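Long-range contacts in adhesion and penetration protein autotransporter (Haemophilus influenzae, PDB 3SYJ), which probably acts as a serine protease and promotes bacterial adherence and host-cell invasion, its secreted passenger domain associating with itself to aggregate bacteria: residues V71-V75 against Y324-N328; K100-K105 against D317-N321; F466-K470 against L487-Q493; A509-T515 against R554-K560. All coordinates share one frame; numbering follows the deposited sequence.

Contact 1: residues V71-V75 against Y324-N328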
loop_
_atom_site.group_PDB
_atom_site.type_symbol
_atom_site.label_atom_id
_atom_site.label_comp_id
_atom_site.label_asym_id
_atom_site.label_seq_id
_atom_site.Cartn_x
_atom_site.Cartn_y
_atom_site.Cartn_z
ATOM N N VAL A 71 -22.665 -0.730 -70.559
ATOM C CA VAL A 71 -23.367 -0.936 -71.828
ATOM C C VAL A 71 -22.723 -0.110 -72.951
ATOM O O VAL A 71 -22.225 0.996 -72.720
ATOM C CB VAL A 71 -24.905 -0.613 -71.734
ATOM C CG1 VAL A 71 -25.644 -1.671 -70.915
ATOM C CG2 VAL A 71 -25.147 0.784 -71.172
ATOM N N ALA A 72 -22.734 -0.656 -74.164
ATOM C CA ALA A 72 -22.202 0.049 -75.328
ATOM C C ALA A 72 -22.902 1.379 -75.584
ATOM O O ALA A 72 -22.272 2.338 -76.036
ATOM C CB ALA A 72 -22.281 -0.830 -76.569
ATOM N N HIS A 73 -24.203 1.449 -75.306
ATOM C CA HIS A 73 -24.947 2.658 -75.643
ATOM C C HIS A 73 -24.562 3.848 -74.769
ATOM O O HIS A 73 -24.920 4.987 -75.062
ATOM C CB HIS A 73 -26.473 2.414 -75.730
ATOM C CG HIS A 73 -27.204 2.507 -74.424
ATOM N ND1 HIS A 73 -27.781 1.410 -73.817
ATOM C CD2 HIS A 73 -27.500 3.569 -73.637
ATOM C CE1 HIS A 73 -28.381 1.789 -72.702
ATOM N NE2 HIS A 73 -28.219 3.093 -72.566
ATOM N N ASN A 74 -23.807 3.589 -73.708
ATOM C CA ASN A 74 -23.183 4.674 -72.965
ATOM C C ASN A 74 -22.004 5.169 -73.782
ATOM O O ASN A 74 -20.852 4.813 -73.514
ATOM C CB ASN A 74 -22.712 4.204 -71.589
ATOM C CG ASN A 74 -23.849 4.094 -70.590
ATOM O OD1 ASN A 74 -24.863 4.777 -70.711
ATOM N ND2 ASN A 74 -23.679 3.237 -69.592
ATOM N N VAL A 75 -22.302 5.992 -74.784
ATOM C CA VAL A 75 -21.332 6.333 -75.818
ATOM C C VAL A 75 -20.558 7.612 -75.537
ATOM O O VAL A 75 -19.679 7.981 -76.310
ATOM C CB VAL A 75 -22.022 6.475 -77.200
ATOM C CG1 VAL A 75 -22.644 5.163 -77.621
ATOM C CG2 VAL A 75 -23.065 7.581 -77.158
ATOM N N TYR A 324 -26.214 2.428 -81.258
ATOM C CA TYR A 324 -25.217 2.844 -80.282
ATOM C C TYR A 324 -24.116 3.700 -80.892
ATOM O O TYR A 324 -22.968 3.664 -80.450
ATOM C CB TYR A 324 -24.627 1.622 -79.589
ATOM C CG TYR A 324 -25.684 0.634 -79.187
ATOM C CD1 TYR A 324 -26.904 1.066 -78.693
ATOM C CD2 TYR A 324 -25.468 -0.729 -79.301
ATOM C CE1 TYR A 324 -27.883 0.160 -78.329
ATOM C CE2 TYR A 324 -26.439 -1.637 -78.936
ATOM C CZ TYR A 324 -27.641 -1.189 -78.454
ATOM O OH TYR A 324 -28.604 -2.103 -78.093
ATOM N N ASP A 325 -24.471 4.477 -81.907
ATOM C CA ASP A 325 -23.523 5.396 -82.506
ATOM C C ASP A 325 -23.400 6.604 -81.588
ATOM O O ASP A 325 -24.213 6.788 -80.687
ATOM C CB ASP A 325 -23.971 5.802 -83.911
ATOM C CG ASP A 325 -22.838 6.380 -84.740
ATOM O OD1 ASP A 325 -21.743 6.574 -84.179
ATOM O OD2 ASP A 325 -23.037 6.638 -85.947
ATOM N N GLY A 326 -22.372 7.414 -81.808
ATOM C CA GLY A 326 -22.085 8.543 -80.945
ATOM C C GLY A 326 -20.582 8.736 -80.872
ATOM O O GLY A 326 -19.835 8.009 -81.531
ATOM N N PRO A 327 -20.084 9.597 -79.993
ATOM C CA PRO A 327 -18.652 9.852 -79.881
ATOM C C PRO A 327 -17.740 8.628 -79.706
ATOM O O PRO A 327 -16.787 8.508 -80.415
ATOM C CB PRO A 327 -18.570 10.788 -78.704
ATOM C CG PRO A 327 -19.839 11.383 -78.641
ATOM C CD PRO A 327 -20.816 10.395 -79.029
ATOM N N ASN A 328 -18.060 7.709 -78.821
ATOM C CA ASN A 328 -17.310 6.459 -78.749
ATOM C C ASN A 328 -15.784 6.608 -78.721
ATOM O O ASN A 328 -15.064 5.891 -79.355
ATOM C CB ASN A 328 -17.697 5.541 -79.874
ATOM C CG ASN A 328 -18.998 4.904 -79.657
ATOM O OD1 ASN A 328 -19.085 3.946 -78.959
ATOM N ND2 ASN A 328 -20.023 5.416 -80.283
HETATM O O HOH W 1 -19.591 3.142 -76.348
#
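Val-75 pushes its branched side chain into a bend formed by Tyr-324 to Asn-328, and each of its carbons has its own neighbours. CB lies 3.8 Å from Asn-328 ND2, the two side chains crossing obliquely. With CG1 anti to the carbonyl carbon (chi1 -62°), that methyl reaches into the bend and comes within 3.2 Å of Tyr-324 O. CG2 turns the other way, to Asp-325 O at 3.8 Å, then to Gly-326 CA at 4.0 Å and the ring carbon Pro-327 CD at a similar distance; the bare CA of Gly-326 leaves it room. Val-75 and Asn-328 are also joined through the backbone, where Asn-328 N donates to Val-75 O over 3.0 Å in the carbonyl plane. The bend is braced from within: Asn-328 ND2 donates to Gly-326 O, from above that carbonyl plane, and more weakly to Tyr-324 O. On its other branch, Asn-328 OD1 shares a water with Ala-72 O, 2.8 Å from OD1.

At the opposite end the Tyr-324 ring packs against the turn from Val-71 to Asn-74. His-73 CB approaches the ring obliquely, 3.3 Å from Tyr-324 CD1, and Ala-72 CB meets CD2 at 4.2 Å. The imidazole itself leads away from this contact and is hydrogen-bonded through ND1 to Asp-115, while its side chain touches Ser-218. The three are disposed as in a Ser-His-Asp charge relay, and Ser-218 is probably the nucleophile. The contact is therefore consistent with a histidine-bearing turn of a chymotrypsin-like catalytic triad, backed by the loop between strands 315-316 and 329-330.

Contact 2: residues K100-K105 against D317-N321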
loop_
_atom_site.group_PDB
_atom_site.type_symbol
_atom_site.label_atom_id
_atom_site.label_comp_id
_atom_site.label_asym_id
_atom_site.label_seq_id
_atom_site.Cartn_x
_atom_site.Cartn_y
_atom_site.Cartn_z
ATOM N N LYS A 100 -9.756 2.131 -74.855
ATOM C CA LYS A 100 -10.370 1.203 -75.789
ATOM C C LYS A 100 -11.697 0.753 -75.193
ATOM O O LYS A 100 -11.733 0.258 -74.065
ATOM C CB LYS A 100 -9.445 0.013 -76.016
ATOM C CG LYS A 100 -9.967 -1.012 -76.993
ATOM C CD LYS A 100 -10.100 -0.416 -78.378
ATOM C CE LYS A 100 -10.314 -1.506 -79.407
ATOM N NZ LYS A 100 -10.790 -0.965 -80.703
ATOM N N ARG A 101 -12.784 0.935 -75.944
ATOM C CA ARG A 101 -14.136 0.670 -75.444
ATOM C C ARG A 101 -14.496 -0.808 -75.458
ATOM O O ARG A 101 -15.253 -1.276 -74.610
ATOM C CB ARG A 101 -15.176 1.449 -76.254
ATOM C CG ARG A 101 -14.893 2.933 -76.347
ATOM C CD ARG A 101 -16.166 3.736 -76.531
ATOM N NE ARG A 101 -16.055 4.994 -75.807
ATOM C CZ ARG A 101 -16.833 5.354 -74.792
ATOM N NH1 ARG A 101 -17.823 4.576 -74.379
ATOM N NH2 ARG A 101 -16.635 6.516 -74.206
ATOM N N ASN A 102 -13.952 -1.534 -76.426
ATOM C CA ASN A 102 -14.290 -2.935 -76.625
ATOM C C ASN A 102 -15.799 -3.148 -76.672
ATOM O O ASN A 102 -16.356 -3.916 -75.892
ATOM C CB ASN A 102 -13.644 -3.815 -75.553
ATOM C CG ASN A 102 -12.120 -3.806 -75.630
ATOM O OD1 ASN A 102 -11.542 -4.019 -76.693
ATOM N ND2 ASN A 102 -11.470 -3.561 -74.502
ATOM N N ASN A 103 -16.449 -2.455 -77.601
ATOM C CA ASN A 103 -17.862 -2.672 -77.871
ATOM C C ASN A 103 -18.073 -4.060 -78.468
ATOM O O ASN A 103 -17.461 -4.422 -79.470
ATOM C CB ASN A 103 -18.416 -1.589 -78.805
ATOM C CG ASN A 103 -18.423 -0.208 -78.163
ATOM O OD1 ASN A 103 -18.635 -0.070 -76.960
ATOM N ND2 ASN A 103 -18.194 0.821 -78.969
ATOM N N TYR A 104 -18.929 -4.839 -77.821
ATOM C CA TYR A 104 -19.269 -6.188 -78.255
ATOM C C TYR A 104 -19.749 -6.235 -79.706
ATOM O O TYR A 104 -20.527 -5.388 -80.134
ATOM C CB TYR A 104 -20.378 -6.704 -77.354
ATOM C CG TYR A 104 -20.578 -8.190 -77.355
ATOM C CD1 TYR A 104 -19.860 -9.002 -76.489
ATOM C CD2 TYR A 104 -21.521 -8.780 -78.186
ATOM C CE1 TYR A 104 -20.062 -10.364 -76.467
ATOM C CE2 TYR A 104 -21.729 -10.141 -78.172
ATOM C CZ TYR A 104 -21.000 -10.929 -77.310
ATOM O OH TYR A 104 -21.203 -12.290 -77.287
ATOM N N LYS A 105 -19.278 -7.226 -80.455
ATOM C CA LYS A 105 -19.783 -7.483 -81.798
ATOM C C LYS A 105 -20.487 -8.830 -81.806
ATOM O O LYS A 105 -19.869 -9.862 -81.549
ATOM C CB LYS A 105 -18.650 -7.497 -82.830
ATOM C CG LYS A 105 -19.117 -7.749 -84.272
ATOM C CD LYS A 105 -17.978 -8.257 -85.156
ATOM C CE LYS A 105 -18.391 -8.412 -86.626
ATOM N NZ LYS A 105 -18.305 -7.134 -87.405
ATOM N N ASP A 317 -14.016 4.883 -81.784
ATOM C CA ASP A 317 -13.847 3.442 -81.719
ATOM C C ASP A 317 -14.861 2.737 -82.614
ATOM O O ASP A 317 -15.760 3.369 -83.170
ATOM C CB ASP A 317 -14.011 2.980 -80.272
ATOM C CG ASP A 317 -13.181 1.763 -79.941
ATOM O OD1 ASP A 317 -12.751 1.046 -80.869
ATOM O OD2 ASP A 317 -12.963 1.521 -78.737
ATOM N N LYS A 318 -14.705 1.426 -82.750
ATOM C CA LYS A 318 -15.597 0.622 -83.566
ATOM C C LYS A 318 -17.021 0.717 -83.039
ATOM O O LYS A 318 -17.254 0.589 -81.838
ATOM C CB LYS A 318 -15.144 -0.845 -83.578
ATOM C CG LYS A 318 -13.910 -1.126 -84.441
ATOM C CD LYS A 318 -13.359 -2.558 -84.248
ATOM C CE LYS A 318 -12.514 -2.707 -82.962
ATOM N NZ LYS A 318 -11.841 -4.043 -82.820
ATOM N N VAL A 319 -17.970 0.949 -83.944
ATOM C CA VAL A 319 -19.388 0.901 -83.614
ATOM C C VAL A 319 -20.052 -0.253 -84.362
ATOM O O VAL A 319 -20.071 -0.266 -85.592
ATOM C CB VAL A 319 -20.089 2.213 -83.988
ATOM C CG1 VAL A 319 -21.551 2.163 -83.579
ATOM C CG2 VAL A 319 -19.383 3.394 -83.337
ATOM N N HIS A 320 -20.598 -1.214 -83.625
ATOM C CA HIS A 320 -21.164 -2.421 -84.233
ATOM C C HIS A 320 -22.686 -2.387 -84.385
ATOM O O HIS A 320 -23.265 -3.199 -85.104
ATOM C CB HIS A 320 -20.751 -3.658 -83.438
ATOM C CG HIS A 320 -19.273 -3.864 -83.387
ATOM N ND1 HIS A 320 -18.583 -4.538 -84.371
ATOM C CD2 HIS A 320 -18.348 -3.470 -82.480
ATOM C CE1 HIS A 320 -17.299 -4.556 -84.069
ATOM N NE2 HIS A 320 -17.129 -3.914 -82.926
ATOM N N ASN A 321 -23.323 -1.450 -83.701
ATOM C CA ASN A 321 -24.763 -1.293 -83.788
ATOM C C ASN A 321 -25.097 0.178 -83.981
ATOM O O ASN A 321 -24.739 1.012 -83.151
ATOM C CB ASN A 321 -25.424 -1.849 -82.529
ATOM C CG ASN A 321 -26.938 -1.859 -82.614
ATOM O OD1 ASN A 321 -27.554 -0.914 -83.117
ATOM N ND2 ASN A 321 -27.549 -2.926 -82.104
HETATM O O HOH W 2 -19.167 -4.254 -87.408
#
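Asp-317, in the loop that leads into strand 329-330, projects its carboxylate between Lys-100 and Arg-101, and the salt bridge and one of the backbone bonds across the contact end on it. The salt bridge runs from Lys-100 NZ to the syn lone pair of Asp-317 OD1, 2.8 Å away. The lysine chain, bent at chi2 (64°), crosses the aspartate at about a right angle. Lys-318 NZ lies 3.9 Å from Lys-100 NZ, a like-charged pair whose closeness the carboxylate beside Lys-100 probably eases. The same OD1 also accepts from Lys-318 N at 2.7 Å, on its anti side and somewhat out of the carboxylate plane. OD2 takes the backbone N of Arg-101 over 2.9 Å, nearly along its C-O axis. The guanidinium of Arg-101 goes elsewhere, its NE donating to Ile-329 O, but CB and CG of that residue pack against OD2.

An amide-to-backbone bond follows further along. Asn-103 ND2 donates to Lys-318 O at 3.0 Å, with the acceptor close to the amide plane. ND2 also bonds Asn-328 OD1, while OD1 accepts from His-117 ND1, which together fix the flip of the amide.

Packing takes over at the far end. Lys-105 CB sits over one face of the His-320 ring in a CH-pi contact, 3.5 Å from the centroid. Because CG is anti to the backbone N (chi1 -179°), the chain runs on past the ring. A water then links Lys-105 NZ with ND1. Three donors on one buried carboxylate, one of them an ammonium group, would be expected to favour the ionised form of Asp-317.

Contact 3: residues F466-K470 against L487-Q493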
loop_
_atom_site.group_PDB
_atom_site.type_symbol
_atom_site.label_atom_id
_atom_site.label_comp_id
_atom_site.label_asym_id
_atom_site.label_seq_id
_atom_site.Cartn_x
_atom_site.Cartn_y
_atom_site.Cartn_z
ATOM N N PHE A 466 11.154 12.331 -50.106
ATOM C CA PHE A 466 10.014 13.024 -50.670
ATOM C C PHE A 466 9.666 14.209 -49.796
ATOM O O PHE A 466 10.080 14.292 -48.643
ATOM C CB PHE A 466 8.803 12.093 -50.752
ATOM C CG PHE A 466 8.348 11.586 -49.416
ATOM C CD1 PHE A 466 7.395 12.281 -48.679
ATOM C CD2 PHE A 466 8.880 10.426 -48.883
ATOM C CE1 PHE A 466 6.975 11.820 -47.437
ATOM C CE2 PHE A 466 8.469 9.964 -47.645
ATOM C CZ PHE A 466 7.509 10.662 -46.925
ATOM N N ASP A 467 8.882 15.115 -50.362
ATOM C CA ASP A 467 8.398 16.292 -49.667
ATOM C C ASP A 467 7.157 15.871 -48.874
ATOM O O ASP A 467 6.183 15.402 -49.446
ATOM C CB ASP A 467 8.081 17.374 -50.713
ATOM C CG ASP A 467 7.540 18.663 -50.108
ATOM O OD1 ASP A 467 7.347 18.737 -48.869
ATOM O OD2 ASP A 467 7.307 19.610 -50.894
ATOM N N THR A 468 7.197 16.016 -47.554
ATOM C CA THR A 468 6.111 15.501 -46.728
ATOM C C THR A 468 4.787 16.216 -46.987
ATOM O O THR A 468 3.731 15.719 -46.620
ATOM C CB THR A 468 6.439 15.539 -45.227
ATOM O OG1 THR A 468 6.617 16.891 -44.806
ATOM C CG2 THR A 468 7.705 14.730 -44.930
ATOM N N ASP A 469 4.848 17.381 -47.620
ATOM C CA ASP A 469 3.640 18.096 -48.018
ATOM C C ASP A 469 2.978 17.424 -49.215
ATOM O O ASP A 469 1.811 17.675 -49.496
ATOM C CB ASP A 469 3.972 19.554 -48.365
ATOM C CG ASP A 469 4.297 20.389 -47.134
ATOM O OD1 ASP A 469 3.999 19.929 -46.001
ATOM O OD2 ASP A 469 4.846 21.502 -47.302
ATOM N N LYS A 470 3.729 16.580 -49.918
ATOM C CA LYS A 470 3.239 15.909 -51.123
ATOM C C LYS A 470 2.872 14.430 -50.884
ATOM O O LYS A 470 2.688 13.667 -51.830
ATOM C CB LYS A 470 4.295 16.005 -52.230
ATOM C CG LYS A 470 4.540 17.413 -52.761
ATOM C CD LYS A 470 3.525 17.762 -53.835
ATOM C CE LYS A 470 3.710 19.183 -54.338
ATOM N NZ LYS A 470 3.517 20.177 -53.240
ATOM N N LEU A 487 10.162 12.150 -39.483
ATOM C CA LEU A 487 9.571 13.074 -40.438
ATOM C C LEU A 487 8.933 14.232 -39.700
ATOM O O LEU A 487 8.499 14.084 -38.558
ATOM C CB LEU A 487 8.493 12.375 -41.264
ATOM C CG LEU A 487 8.905 11.191 -42.131
ATOM C CD1 LEU A 487 7.673 10.488 -42.683
ATOM C CD2 LEU A 487 9.816 11.664 -43.257
ATOM N N THR A 488 8.889 15.384 -40.356
ATOM C CA THR A 488 8.090 16.503 -39.889
ATOM C C THR A 488 7.030 16.802 -40.935
ATOM O O THR A 488 7.325 16.812 -42.134
ATOM C CB THR A 488 8.936 17.770 -39.709
ATOM O OG1 THR A 488 9.907 17.550 -38.686
ATOM C CG2 THR A 488 8.056 18.942 -39.312
ATOM N N PHE A 489 5.802 17.037 -40.481
ATOM C CA PHE A 489 4.725 17.502 -41.354
ATOM C C PHE A 489 4.244 18.881 -40.909
ATOM O O PHE A 489 4.311 19.223 -39.724
ATOM C CB PHE A 489 3.522 16.564 -41.284
ATOM C CG PHE A 489 3.756 15.199 -41.868
ATOM C CD1 PHE A 489 3.331 14.903 -43.151
ATOM C CD2 PHE A 489 4.343 14.200 -41.120
ATOM C CE1 PHE A 489 3.517 13.643 -43.690
ATOM C CE2 PHE A 489 4.533 12.932 -41.649
ATOM C CZ PHE A 489 4.118 12.653 -42.934
ATOM N N LYS A 490 3.750 19.670 -41.858
ATOM C CA LYS A 490 2.972 20.852 -41.511
ATOM C C LYS A 490 1.551 20.384 -41.223
ATOM O O LYS A 490 1.057 20.527 -40.106
ATOM C CB LYS A 490 3.006 21.868 -42.646
ATOM C CG LYS A 490 4.393 22.433 -42.880
ATOM C CD LYS A 490 4.465 23.227 -44.171
ATOM C CE LYS A 490 5.906 23.551 -44.532
ATOM N NZ LYS A 490 6.052 23.786 -45.995
ATOM N N ARG A 491 0.907 19.806 -42.233
ATOM C CA ARG A 491 -0.296 19.009 -42.016
ATOM C C ARG A 491 -0.169 17.678 -42.753
ATOM O O ARG A 491 0.491 17.591 -43.795
ATOM C CB ARG A 491 -1.559 19.752 -42.465
ATOM C CG ARG A 491 -1.541 20.239 -43.897
ATOM C CD ARG A 491 -2.853 20.956 -44.271
ATOM N NE ARG A 491 -3.816 20.003 -44.791
ATOM C CZ ARG A 491 -3.987 19.746 -46.082
ATOM N NH1 ARG A 491 -3.286 20.394 -47.002
ATOM N NH2 ARG A 491 -4.871 18.840 -46.452
ATOM N N ILE A 492 -0.783 16.633 -42.212
ATOM C CA ILE A 492 -0.799 15.351 -42.900
ATOM C C ILE A 492 -2.055 15.275 -43.759
ATOM O O ILE A 492 -3.160 15.464 -43.263
ATOM C CB ILE A 492 -0.761 14.166 -41.909
ATOM C CG1 ILE A 492 0.414 14.309 -40.937
ATOM C CG2 ILE A 492 -0.647 12.840 -42.651
ATOM C CD1 ILE A 492 0.355 13.329 -39.779
ATOM N N GLN A 493 -1.889 15.031 -45.054
ATOM C CA GLN A 493 -3.034 14.805 -45.923
ATOM C C GLN A 493 -3.574 13.412 -45.664
ATOM O O GLN A 493 -2.871 12.415 -45.842
ATOM C CB GLN A 493 -2.638 14.934 -47.383
ATOM C CG GLN A 493 -2.132 16.298 -47.757
ATOM C CD GLN A 493 -2.070 16.471 -49.251
ATOM O OE1 GLN A 493 -3.097 16.471 -49.923
ATOM N NE2 GLN A 493 -0.857 16.610 -49.785
HETATM O O HOH W 3 1.038 15.135 -46.065
#
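Two neighbouring coils of the beta-helix meet here, the turn of residues 466-470 closing over the strand 487-489 and the bend that follows it. Thr-468 is the central residue. Its OG1 donates to Thr-488 O at 2.8 Å, in the carbonyl plane, using a carbonyl that faces away from the neighbouring strand 510-514. That hydroxyl lies between the backbone N and the carbonyl carbon (chi1 63°), which leaves CG2 to slide past Leu-487 CD2. Thr-468 CB rests over one face of the Phe-489 ring, 4.1 Å from its centroid. Phe-466 CZ adds an apolar touch with Leu-487 CD1 at 4.2 Å.

The next residue, Asp-469, supplies the charge. Lys-490 stretches its extended chain across it and places NZ on the syn lone pair of OD2, 2.9 Å away. Gln-493 NE2 gives a weak, bent bond to Asp-469 O, while its OE1 is held by His-92. A water bridges Thr-468 O and Gln-493 N, its oxygen 3.1 Å from Gln-493 N. Asp-467 OD1 accepts from Asp-469 N, forming an Asx turn that shapes the loop. The contact lies between successive coils of the right-handed parallel beta-helix of autotransporter passenger domains.

Contact 4: residues A509-T515 against R554-K560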
loop_
_atom_site.group_PDB
_atom_site.type_symbol
_atom_site.label_atom_id
_atom_site.label_comp_id
_atom_site.label_asym_id
_atom_site.label_seq_id
_atom_site.Cartn_x
_atom_site.Cartn_y
_atom_site.Cartn_z
ATOM N N ALA A 509 14.036 3.680 -32.968
ATOM C CA ALA A 509 12.819 4.451 -32.748
ATOM C C ALA A 509 12.558 5.399 -33.920
ATOM O O ALA A 509 13.406 5.567 -34.796
ATOM C CB ALA A 509 12.905 5.227 -31.451
ATOM N N ALA A 510 11.374 6.002 -33.939
ATOM C CA ALA A 510 11.013 6.961 -34.977
ATOM C C ALA A 510 10.200 8.104 -34.378
ATOM O O ALA A 510 9.519 7.926 -33.370
ATOM C CB ALA A 510 10.236 6.271 -36.097
ATOM N N ASN A 511 10.291 9.284 -34.977
ATOM C CA ASN A 511 9.485 10.409 -34.521
ATOM C C ASN A 511 8.692 11.039 -35.659
ATOM O O ASN A 511 9.208 11.198 -36.758
ATOM C CB ASN A 511 10.362 11.474 -33.869
ATOM C CG ASN A 511 11.210 10.921 -32.741
ATOM O OD1 ASN A 511 10.721 10.200 -31.869
ATOM N ND2 ASN A 511 12.493 11.257 -32.755
ATOM N N VAL A 512 7.435 11.379 -35.392
ATOM C CA VAL A 512 6.674 12.224 -36.299
ATOM C C VAL A 512 6.386 13.540 -35.597
ATOM O O VAL A 512 5.807 13.567 -34.511
ATOM C CB VAL A 512 5.328 11.588 -36.719
ATOM C CG1 VAL A 512 4.663 12.419 -37.812
ATOM C CG2 VAL A 512 5.525 10.170 -37.198
ATOM N N THR A 513 6.800 14.636 -36.216
ATOM C CA THR A 513 6.490 15.954 -35.689
ATOM C C THR A 513 5.441 16.621 -36.579
ATOM O O THR A 513 5.530 16.571 -37.801
ATOM C CB THR A 513 7.767 16.821 -35.583
ATOM O OG1 THR A 513 8.737 16.131 -34.780
ATOM C CG2 THR A 513 7.470 18.185 -34.960
ATOM N N ILE A 514 4.428 17.211 -35.954
ATOM C CA ILE A 514 3.418 17.980 -36.668
ATOM C C ILE A 514 3.491 19.429 -36.203
ATOM O O ILE A 514 3.384 19.707 -35.006
ATOM C CB ILE A 514 2.010 17.409 -36.435
ATOM C CG1 ILE A 514 1.920 15.991 -37.010
ATOM C CG2 ILE A 514 0.957 18.300 -37.076
ATOM C CD1 ILE A 514 0.687 15.234 -36.587
ATOM N N THR A 515 3.704 20.348 -37.144
ATOM C CA THR A 515 3.905 21.762 -36.807
ATOM C C THR A 515 2.716 22.667 -37.153
ATOM O O THR A 515 2.680 23.832 -36.760
ATOM C CB THR A 515 5.164 22.325 -37.493
ATOM O OG1 THR A 515 5.032 22.204 -38.917
ATOM C CG2 THR A 515 6.401 21.558 -37.034
ATOM N N ARG A 554 9.092 1.373 -31.579
ATOM C CA ARG A 554 9.001 2.629 -30.842
ATOM C C ARG A 554 8.632 3.757 -31.793
ATOM O O ARG A 554 9.271 3.938 -32.825
ATOM C CB ARG A 554 10.320 2.983 -30.139
ATOM C CG ARG A 554 10.991 1.869 -29.345
ATOM C CD ARG A 554 10.562 1.839 -27.881
ATOM N NE ARG A 554 10.337 3.170 -27.326
ATOM C CZ ARG A 554 9.617 3.393 -26.230
ATOM N NH1 ARG A 554 9.067 2.370 -25.588
ATOM N NH2 ARG A 554 9.439 4.629 -25.779
ATOM N N LEU A 555 7.603 4.514 -31.432
ATOM C CA LEU A 555 7.186 5.662 -32.223
ATOM C C LEU A 555 6.709 6.788 -31.302
ATOM O O LEU A 555 5.863 6.574 -30.437
ATOM C CB LEU A 555 6.094 5.247 -33.214
ATOM C CG LEU A 555 5.429 6.314 -34.090
ATOM C CD1 LEU A 555 6.447 6.976 -34.990
ATOM C CD2 LEU A 555 4.319 5.686 -34.918
ATOM N N ASN A 556 7.285 7.975 -31.475
ATOM C CA ASN A 556 6.877 9.158 -30.720
ATOM C C ASN A 556 6.195 10.178 -31.613
ATOM O O ASN A 556 6.521 10.297 -32.796
ATOM C CB ASN A 556 8.081 9.815 -30.059
ATOM C CG ASN A 556 8.844 8.858 -29.206
ATOM O OD1 ASN A 556 8.341 8.397 -28.186
ATOM N ND2 ASN A 556 10.058 8.526 -29.622
ATOM N N LEU A 557 5.259 10.917 -31.027
ATOM C CA LEU A 557 4.523 11.947 -31.739
ATOM C C LEU A 557 4.688 13.300 -31.047
ATOM O O LEU A 557 4.445 13.424 -29.846
ATOM C CB LEU A 557 3.044 11.572 -31.805
ATOM C CG LEU A 557 2.114 12.648 -32.351
ATOM C CD1 LEU A 557 2.376 12.867 -33.841
ATOM C CD2 LEU A 557 0.670 12.264 -32.083
ATOM N N ILE A 558 5.100 14.309 -31.806
ATOM C CA ILE A 558 5.282 15.642 -31.252
ATOM C C ILE A 558 4.402 16.653 -31.974
ATOM O O ILE A 558 4.499 16.806 -33.193
ATOM C CB ILE A 558 6.741 16.126 -31.378
ATOM C CG1 ILE A 558 7.703 15.187 -30.651
ATOM C CG2 ILE A 558 6.883 17.524 -30.814
ATOM C CD1 ILE A 558 8.120 13.989 -31.452
ATOM N N TYR A 559 3.538 17.335 -31.225
ATOM C CA TYR A 559 2.776 18.449 -31.769
ATOM C C TYR A 559 3.416 19.761 -31.318
ATOM O O TYR A 559 3.445 20.078 -30.131
ATOM C CB TYR A 559 1.307 18.378 -31.336
ATOM C CG TYR A 559 0.471 19.531 -31.841
ATOM C CD1 TYR A 559 0.496 19.893 -33.178
ATOM C CD2 TYR A 559 -0.346 20.255 -30.983
ATOM C CE1 TYR A 559 -0.261 20.946 -33.652
ATOM C CE2 TYR A 559 -1.114 21.313 -31.445
ATOM C CZ TYR A 559 -1.065 21.654 -32.786
ATOM O OH TYR A 559 -1.818 22.705 -33.266
ATOM N N LYS A 560 3.931 20.517 -32.279
ATOM C CA LYS A 560 4.701 21.716 -31.976
ATOM C C LYS A 560 4.368 22.836 -32.955
ATOM O O LYS A 560 5.150 23.132 -33.865
ATOM C CB LYS A 560 6.205 21.394 -32.019
ATOM C CG LYS A 560 7.115 22.609 -31.828
ATOM C CD LYS A 560 8.521 22.226 -31.363
ATOM C CE LYS A 560 9.287 21.434 -32.416
ATOM N NZ LYS A 560 10.642 20.996 -31.932
#
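Leu-555 CD1 drops into the hollow between Ala-510 CB and Val-512 CG2, 4.0 Å from Val-512 CG2. One step on, Leu-557 repeats the fit: its CD1 lies 4.0 Å from Ile-514 CD1 and also against Val-512 CB. Both leucines hold CG anti to the backbone N (chi1 176° for Leu-555), which tilts their ends towards the adjoining strand instead of straight into the core. The row ends at Tyr-559, whose CD1 sits 3.4 Å from Ile-514 O and a little further from the CG2 branch of Ile-514. Phe-543 touches Ile-514 and Leu-557, and Leu-568 touches Ile-514 and Tyr-559.

The two strands run parallel, 18° apart; they belong to successive coils of the beta-helix and are in register, Val-512 beside Leu-557 and Thr-513 beside Ile-558. The backbone bonds between them are nearly straight, such as Ile-514 N to Ile-558 O at 2.8 Å, and the weak first bond of Ala-510 N to Arg-554 O is the exception.

The opposite face, carrying Asn-511, Thr-513, Asn-556 and Ile-558, fits differently. Asn-511 and Asn-556 lie side by side and point the same way, their amide planes 34° apart. Asn-556 ND2 donates to Asn-511 OD1 at 2.9 Å, with the acceptor close to the amide plane of Asn-556, and Asn-556 OD1 takes Asp-579 N from the following coil. Beside this pair, Ile-558 CD1 fills the notch between Asn-511 CB and Thr-513 OG1, 4.1 Å from Asn-511 CB.

From the N terminus, the first loop to open is that of contact 1, at 71-75. Contact 2 opens at 100-105 and closes at 317-321, before contact 1 closes at 324-328, so its loop lies wholly within the larger one. The two touch chiefly at Asn-328, which pairs with Asp-317 and Asn-103, and also where Asn-74 O meets Arg-101 NH1; together they hold the protease region to the segment between strands 315-316 and 329-330. Contacts 3 and 4 follow in series: contact 3 joins the turn before strand 471-473 to strand 487-489, and contact 4 pairs strands 510-514 and 555-559 of successive coils. They meet where strands 487-489 and 510-514 pair side by side.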